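Local coordinates for polyketide synthase/nonribosomal peptide synthetase hybrid RzxB (Pseudomonas fluorescens, PDB 5IL6), which probably dehydrates beta-hydroxyacyl intermediates of rhizoxin assembly through its double-hotdog dehydratase domain, part of a trans-AT polyketide synthase, at residues Leu99-Ser104 with Tyr111-Tyr116; Asp82-Gln87 with His127-Ala132; Pro15-Asn20 with Ile57-Ala62; Gly77-Asp82 with Gln236-Ala241. One frame throughout, in Å; residues are numbered along the deposited sequence.

Contact 1: Leu99-Ser104 with Tyr111-Tyr116; sequences LFLELS and YRIGIY
The Y116 ring has F100 CB over one face and E102 CG at its edge, in the ring plane. F100 CB sits 3.8 Å from the centroid of the Y116 ring, a CH-pi contact displaced toward the rim. The F100 ring in turn has Y116 O at its edge. The two rings are nearly parallel, at 10°, but slid so far apart that they barely overlap. This is an antiparallel beta hairpin, strands 98-105 and 110-118, between strands 27-32 and 124-135 in the first hotdog half. The torsion of Y116 (chi1 58°) puts CG between the backbone N and the carbonyl carbon, and this carries the ring across to the neighbouring strand. There Y116 OH donates a very short bond, 2.5 Å, to E102 OE2. The carboxylate stands at 76° to the ring plane. A phenylalanine in place of Y116 would probably keep the cover on F100 CB but leave E102 OE2 without its donor. Three hydrogen-bonded pairs, F100 with Y116, E102 with G114 and S104 with R112, hold the backbones together. The shortest of these bonds is E102 N to G114 O, 2.8 Å. The other face is greasy. L99 CG packs on I115 CG2 at 3.6 Å, and L101 CG on I113 CG2 at 3.7 Å. Helix 53-67 covers this side through M59, A63 and A67. R112 turns outward, and its NH2 forms a salt bridge with D110. At the far end one water joins S104 OG to R112 O, donating to R112 O over 3.1 Å.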
loop_
_atom_site.group_PDB
_atom_site.type_symbol
_atom_site.label_atom_id
_atom_site.label_comp_id
_atom_site.label_asym_id
_atom_site.label_seq_id
_atom_site.Cartn_x
_atom_site.Cartn_y
_atom_site.Cartn_z
ATOM N N LEU A 99 14.221 -7.766 6.240
ATOM C CA LEU A 99 13.732 -7.453 4.905
ATOM C C LEU A 99 14.652 -6.407 4.291
ATOM O O LEU A 99 14.809 -5.313 4.843
ATOM C CB LEU A 99 12.288 -6.945 4.962
ATOM C CG LEU A 99 11.470 -6.925 3.669
ATOM C CD1 LEU A 99 11.407 -8.297 3.025
ATOM C CD2 LEU A 99 10.070 -6.437 3.969
ATOM N N PHE A 100 15.251 -6.743 3.153
ATOM C CA PHE A 100 16.205 -5.880 2.474
ATOM C C PHE A 100 15.538 -5.143 1.320
ATOM O O PHE A 100 14.624 -5.660 0.677
ATOM C CB PHE A 100 17.378 -6.699 1.939
ATOM C CG PHE A 100 18.190 -7.362 3.011
ATOM C CD1 PHE A 100 17.808 -8.587 3.529
ATOM C CD2 PHE A 100 19.339 -6.764 3.497
ATOM C CE1 PHE A 100 18.551 -9.202 4.516
ATOM C CE2 PHE A 100 20.089 -7.375 4.482
ATOM C CZ PHE A 100 19.694 -8.595 4.992
ATOM N N LEU A 101 16.009 -3.923 1.063
ATOM C CA LEU A 101 15.581 -3.139 -0.092
ATOM C C LEU A 101 16.820 -2.674 -0.839
ATOM O O LEU A 101 17.673 -1.992 -0.263
ATOM C CB LEU A 101 14.727 -1.937 0.324
ATOM C CG LEU A 101 14.108 -1.109 -0.813
ATOM C CD1 LEU A 101 12.825 -0.449 -0.336
ATOM C CD2 LEU A 101 15.062 -0.043 -1.351
ATOM N N GLU A 102 16.918 -3.046 -2.113
ATOM C CA GLU A 102 18.025 -2.638 -2.970
ATOM C C GLU A 102 17.555 -1.556 -3.929
ATOM O O GLU A 102 16.497 -1.689 -4.552
ATOM C CB GLU A 102 18.584 -3.825 -3.753
ATOM C CG GLU A 102 19.625 -4.625 -2.994
ATOM C CD GLU A 102 20.102 -5.847 -3.764
ATOM O OE1 GLU A 102 19.844 -5.927 -4.983
ATOM O OE2 GLU A 102 20.739 -6.725 -3.149
ATOM N N LEU A 103 18.346 -0.491 -4.043
ATOM C CA LEU A 103 18.017 0.659 -4.876
ATOM C C LEU A 103 19.168 0.914 -5.835
ATOM O O LEU A 103 20.309 1.106 -5.401
ATOM C CB LEU A 103 17.752 1.894 -4.011
ATOM C CG LEU A 103 16.944 3.048 -4.610
ATOM C CD1 LEU A 103 16.596 4.030 -3.504
ATOM C CD2 LEU A 103 17.690 3.756 -5.729
ATOM N N SER A 104 18.870 0.930 -7.131
ATOM C CA SER A 104 19.861 1.215 -8.156
ATOM C C SER A 104 19.310 2.272 -9.101
ATOM O O SER A 104 18.116 2.581 -9.101
ATOM C CB SER A 104 20.247 -0.051 -8.933
ATOM O OG SER A 104 19.118 -0.622 -9.571
ATOM N N TYR A 111 15.115 4.868 -11.403
ATOM C CA TYR A 111 15.465 4.047 -10.252
ATOM C C TYR A 111 14.780 2.687 -10.318
ATOM O O TYR A 111 13.640 2.570 -10.778
ATOM C CB TYR A 111 15.082 4.759 -8.956
ATOM C CG TYR A 111 15.527 6.205 -8.927
ATOM C CD1 TYR A 111 16.866 6.535 -8.748
ATOM C CD2 TYR A 111 14.613 7.238 -9.099
ATOM C CE1 TYR A 111 17.280 7.854 -8.728
ATOM C CE2 TYR A 111 15.015 8.561 -9.082
ATOM C CZ TYR A 111 16.351 8.865 -8.899
ATOM O OH TYR A 111 16.757 10.182 -8.884
ATOM N N ARG A 112 15.489 1.662 -9.849
ATOM C CA ARG A 112 14.989 0.295 -9.786
ATOM C C ARG A 112 15.078 -0.192 -8.347
ATOM O O ARG A 112 16.104 0.003 -7.687
ATOM C CB ARG A 112 15.791 -0.626 -10.713
ATOM C CG ARG A 112 15.847 -0.136 -12.147
ATOM C CD ARG A 112 14.471 -0.158 -12.797
ATOM N NE ARG A 112 14.480 0.493 -14.105
ATOM C CZ ARG A 112 14.643 -0.125 -15.272
ATOM N NH1 ARG A 112 14.802 -1.442 -15.329
ATOM N NH2 ARG A 112 14.635 0.584 -16.392
ATOM N N ILE A 113 14.009 -0.825 -7.868
ATOM C CA ILE A 113 13.927 -1.286 -6.488
ATOM C C ILE A 113 13.591 -2.770 -6.457
ATOM O O ILE A 113 12.754 -3.249 -7.230
ATOM C CB ILE A 113 12.879 -0.491 -5.685
ATOM C CG1 ILE A 113 13.243 0.993 -5.673
ATOM C CG2 ILE A 113 12.771 -1.040 -4.265
ATOM C CD1 ILE A 113 12.521 1.797 -6.731
ATOM N N GLY A 114 14.234 -3.483 -5.550
ATOM C CA GLY A 114 13.829 -4.838 -5.210
ATOM C C GLY A 114 13.819 -5.013 -3.709
ATOM O O GLY A 114 14.715 -4.541 -3.011
ATOM N N ILE A 115 12.786 -5.690 -3.215
ATOM C CA ILE A 115 12.634 -5.992 -1.795
ATOM C C ILE A 115 12.651 -7.505 -1.645
ATOM O O ILE A 115 11.883 -8.205 -2.314
ATOM C CB ILE A 115 11.335 -5.398 -1.219
ATOM C CG1 ILE A 115 11.332 -3.875 -1.379
ATOM C CG2 ILE A 115 11.168 -5.790 0.252
ATOM C CD1 ILE A 115 10.031 -3.205 -0.968
ATOM N N TYR A 116 13.514 -8.010 -0.764
ATOM C CA TYR A 116 13.723 -9.448 -0.680
ATOM C C TYR A 116 14.145 -9.844 0.728
ATOM O O TYR A 116 14.505 -9.007 1.559
ATOM C CB TYR A 116 14.770 -9.904 -1.698
ATOM C CG TYR A 116 16.096 -9.216 -1.516
ATOM C CD1 TYR A 116 17.038 -9.718 -0.631
ATOM C CD2 TYR A 116 16.402 -8.057 -2.214
ATOM C CE1 TYR A 116 18.252 -9.094 -0.451
ATOM C CE2 TYR A 116 17.616 -7.421 -2.041
ATOM C CZ TYR A 116 18.537 -7.946 -1.155
ATOM O OH TYR A 116 19.752 -7.337 -0.962
HETATM O O HOH W 1 17.675 -2.639 -7.639
#

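Contact 2: Asp82-Gln87 with His127-Ala132; sequences DLSWRQ and HCQARA
The ring of H127 reaches back to the main chain of Q87. H127 ND1 donates to Q87 O over 2.8 Å, and the bond is nearly straight at 171°. The acceptor lies in the ring plane, yet the donor stands 60° above the carbonyl plane of Q87. F89 meets the same ring edge-to-face. R86 N donates to H127 O, also from above the carbonyl plane. Further along, S84 and Q129 form a hydrogen-bonded antiparallel pair, with S84 N 2.9 Å from Q129 O. These are neighbouring strands of the hotdog sheet. H127 and C128 both face I115 of the next strand, a classic beta bulge. With chi1 at -177°, C128 SG is anti to its own nitrogen and lies 3.8 Å from L83 CG. The sulfur also sits obliquely beside the W85 ring, 4.7 Å from the centroid of its five-membered part. L83 CD2 lies over the centre of one W85 face. L83 CB meets A130 CB at 3.6 Å. On the opposite face a water links D82 O, S84 OG and Q129 NE2, accepting from the amide at 2.9 Å. D82 and R131 form a salt bridge at the corner of the chain, but the modelled spacing there is doubtful.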
loop_
_atom_site.group_PDB
_atom_site.type_symbol
_atom_site.label_atom_id
_atom_site.label_comp_id
_atom_site.label_asym_id
_atom_site.label_seq_id
_atom_site.Cartn_x
_atom_site.Cartn_y
_atom_site.Cartn_z
ATOM N N ASP A 82 5.065 0.321 -12.259
ATOM C CA ASP A 82 5.206 -1.090 -12.613
ATOM C C ASP A 82 5.679 -1.910 -11.417
ATOM O O ASP A 82 6.653 -2.662 -11.484
ATOM C CB ASP A 82 6.148 -1.262 -13.801
ATOM C CG ASP A 82 5.607 -0.630 -15.063
ATOM O OD1 ASP A 82 4.386 -0.372 -15.120
ATOM O OD2 ASP A 82 6.399 -0.396 -15.998
ATOM N N LEU A 83 4.968 -1.753 -10.309
ATOM C CA LEU A 83 5.253 -2.509 -9.103
ATOM C C LEU A 83 4.540 -3.850 -9.168
ATOM O O LEU A 83 3.413 -3.945 -9.659
ATOM C CB LEU A 83 4.813 -1.727 -7.864
ATOM C CG LEU A 83 4.988 -2.380 -6.488
ATOM C CD1 LEU A 83 5.139 -1.295 -5.437
ATOM C CD2 LEU A 83 3.819 -3.290 -6.119
ATOM N N SER A 84 5.211 -4.886 -8.683
ATOM C CA SER A 84 4.609 -6.201 -8.553
ATOM C C SER A 84 4.925 -6.758 -7.175
ATOM O O SER A 84 6.057 -6.651 -6.699
ATOM C CB SER A 84 5.119 -7.159 -9.638
ATOM O OG SER A 84 6.524 -7.071 -9.764
ATOM N N TRP A 85 3.913 -7.336 -6.539
ATOM C CA TRP A 85 4.087 -8.085 -5.304
ATOM C C TRP A 85 4.219 -9.556 -5.657
ATOM O O TRP A 85 3.413 -10.089 -6.425
ATOM C CB TRP A 85 2.905 -7.890 -4.352
ATOM C CG TRP A 85 2.823 -6.550 -3.699
ATOM C CD1 TRP A 85 3.510 -6.133 -2.597
ATOM C CD2 TRP A 85 1.985 -5.455 -4.088
ATOM N NE1 TRP A 85 3.157 -4.843 -2.279
ATOM C CE2 TRP A 85 2.221 -4.405 -3.179
ATOM C CE3 TRP A 85 1.058 -5.261 -5.117
ATOM C CZ2 TRP A 85 1.569 -3.177 -3.271
ATOM C CZ3 TRP A 85 0.412 -4.042 -5.206
ATOM C CH2 TRP A 85 0.670 -3.016 -4.288
ATOM N N ARG A 86 5.240 -10.204 -5.109
ATOM C CA ARG A 86 5.428 -11.626 -5.342
ATOM C C ARG A 86 4.932 -12.397 -4.125
ATOM O O ARG A 86 3.723 -12.493 -3.896
ATOM C CB ARG A 86 6.897 -11.927 -5.648
ATOM C CG ARG A 86 7.476 -11.089 -6.765
ATOM C CD ARG A 86 7.105 -11.633 -8.126
ATOM N NE ARG A 86 7.663 -10.797 -9.192
ATOM C CZ ARG A 86 6.980 -10.281 -10.212
ATOM N NH1 ARG A 86 5.680 -10.518 -10.360
ATOM N NH2 ARG A 86 7.613 -9.534 -11.108
ATOM N N GLN A 87 5.850 -12.931 -3.337
ATOM C CA GLN A 87 5.454 -13.722 -2.188
ATOM C C GLN A 87 5.149 -12.805 -1.008
ATOM O O GLN A 87 5.767 -11.752 -0.865
ATOM C CB GLN A 87 6.566 -14.692 -1.803
ATOM C CG GLN A 87 7.461 -15.090 -2.955
ATOM C CD GLN A 87 8.191 -16.387 -2.696
ATOM O OE1 GLN A 87 8.572 -16.688 -1.566
ATOM N NE2 GLN A 87 8.385 -17.168 -3.750
ATOM N N HIS A 127 10.332 -10.323 -2.884
ATOM C CA HIS A 127 8.983 -10.060 -2.399
ATOM C C HIS A 127 8.288 -8.932 -3.140
ATOM O O HIS A 127 7.062 -8.962 -3.281
ATOM C CB HIS A 127 9.016 -9.727 -0.903
ATOM C CG HIS A 127 9.309 -10.906 -0.029
ATOM N ND1 HIS A 127 8.359 -11.857 0.280
ATOM C CD2 HIS A 127 10.444 -11.292 0.599
ATOM C CE1 HIS A 127 8.896 -12.775 1.063
ATOM N NE2 HIS A 127 10.160 -12.457 1.271
ATOM N N CYS A 128 9.036 -7.943 -3.618
ATOM C CA CYS A 128 8.452 -6.803 -4.305
ATOM C C CYS A 128 9.492 -6.214 -5.242
ATOM O O CYS A 128 10.682 -6.175 -4.918
ATOM C CB CYS A 128 7.962 -5.739 -3.312
ATOM S SG CYS A 128 7.149 -4.309 -4.084
ATOM N N GLN A 129 9.031 -5.763 -6.403
ATOM C CA GLN A 129 9.889 -5.195 -7.428
ATOM C C GLN A 129 9.151 -4.032 -8.069
ATOM O O GLN A 129 7.942 -4.110 -8.293
ATOM C CB GLN A 129 10.259 -6.256 -8.474
ATOM C CG GLN A 129 11.027 -5.748 -9.682
ATOM C CD GLN A 129 10.976 -6.728 -10.835
ATOM O OE1 GLN A 129 11.990 -7.320 -11.210
ATOM N NE2 GLN A 129 9.788 -6.911 -11.403
ATOM N N ALA A 130 9.871 -2.947 -8.338
ATOM C CA ALA A 130 9.256 -1.781 -8.955
ATOM C C ALA A 130 10.349 -0.887 -9.516
ATOM O O ALA A 130 11.542 -1.100 -9.284
ATOM C CB ALA A 130 8.389 -1.011 -7.954
ATOM N N ARG A 131 9.917 0.132 -10.254
ATOM C CA ARG A 131 10.783 1.205 -10.713
ATOM C C ARG A 131 10.183 2.525 -10.254
ATOM O O ARG A 131 8.970 2.631 -10.051
ATOM C CB ARG A 131 10.958 1.191 -12.244
ATOM C CG ARG A 131 9.808 1.827 -13.006
ATOM C CD ARG A 131 9.985 1.732 -14.507
ATOM N NE ARG A 131 9.153 2.732 -15.177
ATOM C CZ ARG A 131 8.105 2.464 -15.953
ATOM N NH1 ARG A 131 7.736 1.212 -16.195
ATOM N NH2 ARG A 131 7.423 3.459 -16.505
ATOM N N ALA A 132 11.041 3.523 -10.060
ATOM C CA ALA A 132 10.599 4.797 -9.519
ATOM C C ALA A 132 11.252 5.944 -10.277
ATOM O O ALA A 132 12.192 5.760 -11.057
ATOM C CB ALA A 132 10.908 4.898 -8.021
HETATM O O HOH W 2 7.378 -5.326 -11.975
#

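Contact 3: Pro15-Asn20 with Ile57-Ala62; sequences PLLHRN and IVMIQA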
loop_
_atom_site.group_PDB
_atom_site.type_symbol
_atom_site.label_atom_id
_atom_site.label_comp_id
_atom_site.label_asym_id
_atom_site.label_seq_id
_atom_site.Cartn_x
_atom_site.Cartn_y
_atom_site.Cartn_z
ATOM N N PRO A 15 10.155 4.547 10.231
ATOM C CA PRO A 15 9.565 3.405 10.951
ATOM C C PRO A 15 9.591 2.101 10.170
ATOM O O PRO A 15 9.628 1.025 10.784
ATOM C CB PRO A 15 8.130 3.870 11.225
ATOM C CG PRO A 15 8.193 5.353 11.216
ATOM C CD PRO A 15 9.299 5.746 10.283
ATOM N N LEU A 16 9.574 2.157 8.838
ATOM C CA LEU A 16 9.598 0.962 8.003
ATOM C C LEU A 16 10.899 0.791 7.234
ATOM O O LEU A 16 11.019 -0.159 6.449
ATOM C CB LEU A 16 8.432 0.987 7.007
ATOM C CG LEU A 16 7.015 0.788 7.550
ATOM C CD1 LEU A 16 6.015 0.845 6.404
ATOM C CD2 LEU A 16 6.883 -0.521 8.313
ATOM N N LEU A 17 11.877 1.670 7.439
ATOM C CA LEU A 17 13.178 1.581 6.767
ATOM C C LEU A 17 14.210 1.873 7.853
ATOM O O LEU A 17 14.542 3.030 8.119
ATOM C CB LEU A 17 13.278 2.552 5.597
ATOM C CG LEU A 17 14.415 2.285 4.614
ATOM C CD1 LEU A 17 14.023 1.166 3.665
ATOM C CD2 LEU A 17 14.770 3.547 3.849
ATOM N N HIS A 18 14.698 0.811 8.492
ATOM C CA HIS A 18 15.419 0.962 9.750
ATOM C C HIS A 18 16.854 1.431 9.551
ATOM O O HIS A 18 17.304 2.356 10.237
ATOM C CB HIS A 18 15.396 -0.359 10.521
ATOM C CG HIS A 18 14.020 -0.807 10.905
ATOM N ND1 HIS A 18 13.755 -2.067 11.394
ATOM C CD2 HIS A 18 12.832 -0.156 10.880
ATOM C CE1 HIS A 18 12.464 -2.175 11.652
ATOM N NE2 HIS A 18 11.881 -1.029 11.348
ATOM N N ARG A 19 17.595 0.804 8.639
ATOM C CA ARG A 19 19.039 0.980 8.601
ATOM C C ARG A 19 19.550 1.045 7.170
ATOM O O ARG A 19 19.045 0.366 6.273
ATOM C CB ARG A 19 19.739 -0.154 9.356
ATOM C CG ARG A 19 19.552 -0.073 10.865
ATOM C CD ARG A 19 19.317 -1.438 11.490
ATOM N NE ARG A 19 18.991 -1.321 12.914
ATOM C CZ ARG A 19 17.841 -1.684 13.478
ATOM N NH1 ARG A 19 16.860 -2.222 12.763
ATOM N NH2 ARG A 19 17.673 -1.519 14.784
ATOM N N ASN A 20 20.572 1.878 6.980
ATOM C CA ASN A 20 21.276 2.009 5.711
ATOM C C ASN A 20 22.458 1.045 5.708
ATOM O O ASN A 20 23.367 1.173 6.536
ATOM C CB ASN A 20 21.751 3.453 5.528
ATOM C CG ASN A 20 22.300 3.728 4.141
ATOM O OD1 ASN A 20 22.813 2.836 3.468
ATOM N ND2 ASN A 20 22.204 4.984 3.714
ATOM N N ILE A 57 5.111 -0.397 -0.335
ATOM C CA ILE A 57 5.075 0.874 -1.054
ATOM C C ILE A 57 5.674 1.979 -0.194
ATOM O O ILE A 57 6.462 2.805 -0.668
ATOM C CB ILE A 57 3.634 1.208 -1.479
ATOM C CG1 ILE A 57 3.178 0.257 -2.590
ATOM C CG2 ILE A 57 3.519 2.667 -1.926
ATOM C CD1 ILE A 57 1.705 0.364 -2.930
ATOM N N VAL A 58 5.290 2.019 1.082
ATOM C CA VAL A 58 5.822 3.034 1.987
ATOM C C VAL A 58 7.328 2.870 2.140
ATOM O O VAL A 58 8.070 3.854 2.230
ATOM C CB VAL A 58 5.102 2.960 3.347
ATOM C CG1 VAL A 58 5.770 3.877 4.366
ATOM C CG2 VAL A 58 3.631 3.316 3.184
ATOM N N MET A 59 7.801 1.626 2.180
ATOM C CA MET A 59 9.235 1.390 2.297
ATOM C C MET A 59 9.979 1.928 1.084
ATOM O O MET A 59 11.068 2.498 1.216
ATOM C CB MET A 59 9.488 -0.101 2.479
ATOM C CG MET A 59 10.934 -0.477 2.766
ATOM S SD MET A 59 11.167 -2.255 2.992
ATOM C CE MET A 59 9.675 -2.692 3.882
ATOM N N ILE A 60 9.412 1.753 -0.109
ATOM C CA ILE A 60 10.027 2.305 -1.312
ATOM C C ILE A 60 10.052 3.824 -1.240
ATOM O O ILE A 60 11.061 4.460 -1.571
ATOM C CB ILE A 60 9.282 1.812 -2.566
ATOM C CG1 ILE A 60 9.420 0.292 -2.690
ATOM C CG2 ILE A 60 9.820 2.503 -3.819
ATOM C CD1 ILE A 60 8.562 -0.325 -3.779
ATOM N N GLN A 61 8.944 4.429 -0.804
ATOM C CA GLN A 61 8.889 5.882 -0.686
ATOM C C GLN A 61 9.924 6.392 0.311
ATOM O O GLN A 61 10.609 7.388 0.052
ATOM C CB GLN A 61 7.481 6.317 -0.277
ATOM C CG GLN A 61 6.422 6.036 -1.337
ATOM C CD GLN A 61 5.005 6.182 -0.818
ATOM O OE1 GLN A 61 4.763 6.137 0.388
ATOM N NE2 GLN A 61 4.057 6.362 -1.730
ATOM N N ALA A 62 10.054 5.721 1.457
ATOM C CA ALA A 62 11.048 6.127 2.445
ATOM C C ALA A 62 12.462 5.968 1.899
ATOM O O ALA A 62 13.316 6.839 2.099
ATOM C CB ALA A 62 10.874 5.313 3.725
#
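L17 and M59 make the closest contact between the N-terminal loop and the helix. L17 CD1 lies 3.6 Å from M59 CG, and the two side chains cross at about a right angle. L17 holds CG anti to its nitrogen (chi1 -164°), which sends the isobutyl group against the helix. M59 is extended to SD and then bends, so that L16 O lies alongside it, 3.7 Å from CG and 3.8 Å from CE. That carbonyl is not left to the methionine alone, for S31 OG bonds to it and also takes the N-H of H18. L16 meets the helix at V58, the residue before M59. Its CD1 rests on V58 CG1 at 3.7 Å, again with the side chains crosswise, and P204 touches both residues. Helix 53-67 is the central helix of the first hotdog half, the one that its curved sheet wraps. The loop 15-18 thus lies against this helix before the chain enters strand 19-20. Packing slackens toward A62. L17 CB is 4.1 Å from A62 CB, and L17 CD2 comes no nearer than 3.9 Å, to A62 C. Cutting L17 back to an alanine is likely to strip M59 CG of its CD1 neighbour and open a gap beside A62 C, with only the CB contact to A62 kept. Solvent lies at the far ends of the loop, where P15, R19 and N20 are exposed and make no contact with the helix segment. H18 turns from the helix; its NE2 makes a weak bond, 3.1 Å, to P15 O, which lies at the ring edge.

Contact 4: Gly77-Asp82 with Gln236-Ala241; sequences GLVISD and QCVLLA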
loop_
_atom_site.group_PDB
_atom_site.type_symbol
_atom_site.label_atom_id
_atom_site.label_comp_id
_atom_site.label_asym_id
_atom_site.label_seq_id
_atom_site.Cartn_x
_atom_site.Cartn_y
_atom_site.Cartn_z
ATOM N N GLY A 77 6.680 15.162 -7.466
ATOM C CA GLY A 77 6.104 14.015 -6.790
ATOM C C GLY A 77 6.963 12.777 -6.937
ATOM O O GLY A 77 7.697 12.623 -7.916
ATOM N N LEU A 78 6.880 11.905 -5.937
ATOM C CA LEU A 78 7.540 10.610 -5.983
ATOM C C LEU A 78 6.639 9.635 -6.730
ATOM O O LEU A 78 5.493 9.404 -6.324
ATOM C CB LEU A 78 7.822 10.117 -4.564
ATOM C CG LEU A 78 9.092 9.313 -4.266
ATOM C CD1 LEU A 78 10.319 9.839 -5.002
ATOM C CD2 LEU A 78 9.338 9.342 -2.765
ATOM N N VAL A 79 7.145 9.072 -7.823
ATOM C CA VAL A 79 6.369 8.188 -8.684
ATOM C C VAL A 79 6.981 6.798 -8.614
ATOM O O VAL A 79 8.180 6.624 -8.863
ATOM C CB VAL A 79 6.326 8.692 -10.135
ATOM C CG1 VAL A 79 5.502 7.744 -11.005
ATOM C CG2 VAL A 79 5.758 10.108 -10.197
ATOM N N ILE A 80 6.159 5.816 -8.260
ATOM C CA ILE A 80 6.525 4.407 -8.305
ATOM C C ILE A 80 5.707 3.768 -9.416
ATOM O O ILE A 80 4.490 3.971 -9.489
ATOM C CB ILE A 80 6.277 3.718 -6.952
ATOM C CG1 ILE A 80 7.125 4.384 -5.860
ATOM C CG2 ILE A 80 6.580 2.225 -7.043
ATOM C CD1 ILE A 80 6.741 3.979 -4.448
ATOM N N SER A 81 6.372 3.016 -10.289
ATOM C CA SER A 81 5.750 2.504 -11.500
ATOM C C SER A 81 6.031 1.018 -11.661
ATOM O O SER A 81 7.089 0.520 -11.263
ATOM C CB SER A 81 6.256 3.252 -12.740
ATOM O OG SER A 81 5.931 4.630 -12.675
ATOM N N ASP A 82 5.065 0.321 -12.259
ATOM C CA ASP A 82 5.206 -1.090 -12.613
ATOM C C ASP A 82 5.679 -1.910 -11.417
ATOM O O ASP A 82 6.653 -2.662 -11.484
ATOM C CB ASP A 82 6.148 -1.262 -13.801
ATOM C CG ASP A 82 5.607 -0.630 -15.063
ATOM O OD1 ASP A 82 4.386 -0.372 -15.120
ATOM O OD2 ASP A 82 6.399 -0.396 -15.998
ATOM N N GLN A 236 0.893 2.540 -11.158
ATOM C CA GLN A 236 1.574 3.719 -10.647
ATOM C C GLN A 236 1.091 4.034 -9.242
ATOM O O GLN A 236 -0.089 3.859 -8.928
ATOM C CB GLN A 236 1.314 4.958 -11.511
ATOM C CG GLN A 236 1.848 4.921 -12.921
ATOM C CD GLN A 236 1.555 6.214 -13.655
ATOM O OE1 GLN A 236 0.403 6.515 -13.967
ATOM N NE2 GLN A 236 2.594 6.999 -13.915
ATOM N N CYS A 237 2.012 4.510 -8.408
ATOM C CA CYS A 237 1.677 5.132 -7.131
ATOM C C CYS A 237 2.368 6.485 -7.108
ATOM O O CYS A 237 3.601 6.555 -7.108
ATOM C CB CYS A 237 2.114 4.282 -5.941
ATOM S SG CYS A 237 1.676 5.032 -4.354
ATOM N N VAL A 238 1.583 7.556 -7.098
ATOM C CA VAL A 238 2.108 8.917 -7.123
ATOM C C VAL A 238 1.846 9.550 -5.768
ATOM O O VAL A 238 0.701 9.591 -5.303
ATOM C CB VAL A 238 1.483 9.749 -8.251
ATOM C CG1 VAL A 238 2.005 11.175 -8.202
ATOM C CG2 VAL A 238 1.779 9.116 -9.605
ATOM N N LEU A 239 2.909 10.033 -5.130
ATOM C CA LEU A 239 2.813 10.724 -3.850
ATOM C C LEU A 239 2.991 12.218 -4.104
ATOM O O LEU A 239 4.107 12.685 -4.359
ATOM C CB LEU A 239 3.858 10.196 -2.871
ATOM C CG LEU A 239 3.837 10.797 -1.465
ATOM C CD1 LEU A 239 2.529 10.478 -0.752
ATOM C CD2 LEU A 239 5.023 10.289 -0.659
ATOM N N LEU A 240 1.888 12.961 -4.037
ATOM C CA LEU A 240 1.878 14.393 -4.316
ATOM C C LEU A 240 2.211 15.245 -3.100
ATOM O O LEU A 240 2.868 16.283 -3.237
ATOM C CB LEU A 240 0.513 14.795 -4.876
ATOM C CG LEU A 240 0.322 14.344 -6.320
ATOM C CD1 LEU A 240 -1.131 14.100 -6.666
ATOM C CD2 LEU A 240 0.898 15.438 -7.201
ATOM N N ALA A 241 1.766 14.838 -1.918
ATOM C CA ALA A 241 1.949 15.648 -0.725
ATOM C C ALA A 241 1.780 14.752 0.490
ATOM O O ALA A 241 1.282 13.627 0.395
ATOM C CB ALA A 241 0.958 16.815 -0.689
HETATM O O HOH W 3 4.869 5.472 -14.768
#
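G77 opens the contact, with its CA 3.4 Å from L239 O, just ahead of the first paired residue. A beta-carbon at this position would come tight against that oxygen. L78 follows, hydrogen-bonded in both directions to L239. L239 N to L78 O is short and straight, 2.9 Å at 171°. The return bond, L78 N to L239 O, is longer, at 3.3 Å, and more bent. Their CB atoms face each other at 4.3 Å. V79 pairs with V238 without direct backbone bonds. Both valines hold CG2 anti to the carbonyl carbon, and these methyls meet at 4.1 Å, the side chains lying side by side. The amide end of Q236 runs alongside V79 CG1. This antiparallel pairing is the seam of the double hotdog. Strand 77-85 belongs to the first half and strand 230-239 to the second, so one half is stitched to the other here. I80 comes next and is bonded to C237 both ways. C237 N reaches I80 O over 2.8 Å, and I80 N reaches C237 O over 2.9 Å. I80 and C237 turn to the same face as L78 and L239, and Q61 of helix 53-67 packs on both I80 and C237. S81 returns to the valine face and pairs with Q236, a non-hydrogen-bonded pair. A water lies 2.5 Å from S81 OG and takes a weak bond from Q236 NE2. Q236 OE1 has its own weak partner, N279 ND2. At D82 the chain turns a corner, and its backbone bonds on to G235.

In the fold
Contact 3 closes first along the chain. Contact 4 then opens, with contact 2 nested inside its loop and contact 1 inside that of contact 2. Strands 98-105, 110-118, 124-135, 77-85 and 230-239 are successive neighbours, so contacts 1, 2 and 4 step from strand to neighbouring strand toward the second hotdog half. Centres of contacts 1 and 2 are 9 Å apart, and those of contacts 1 and 4 are 16 Å apart. Contacts 2 and 4 share D82, where strand 77-85 turns. Helix 53-67 in contact 3 touches all three strand pairings, through M59, I57, I60 and Q61. The helix core of the first half is thereby tied to the junction between the halves.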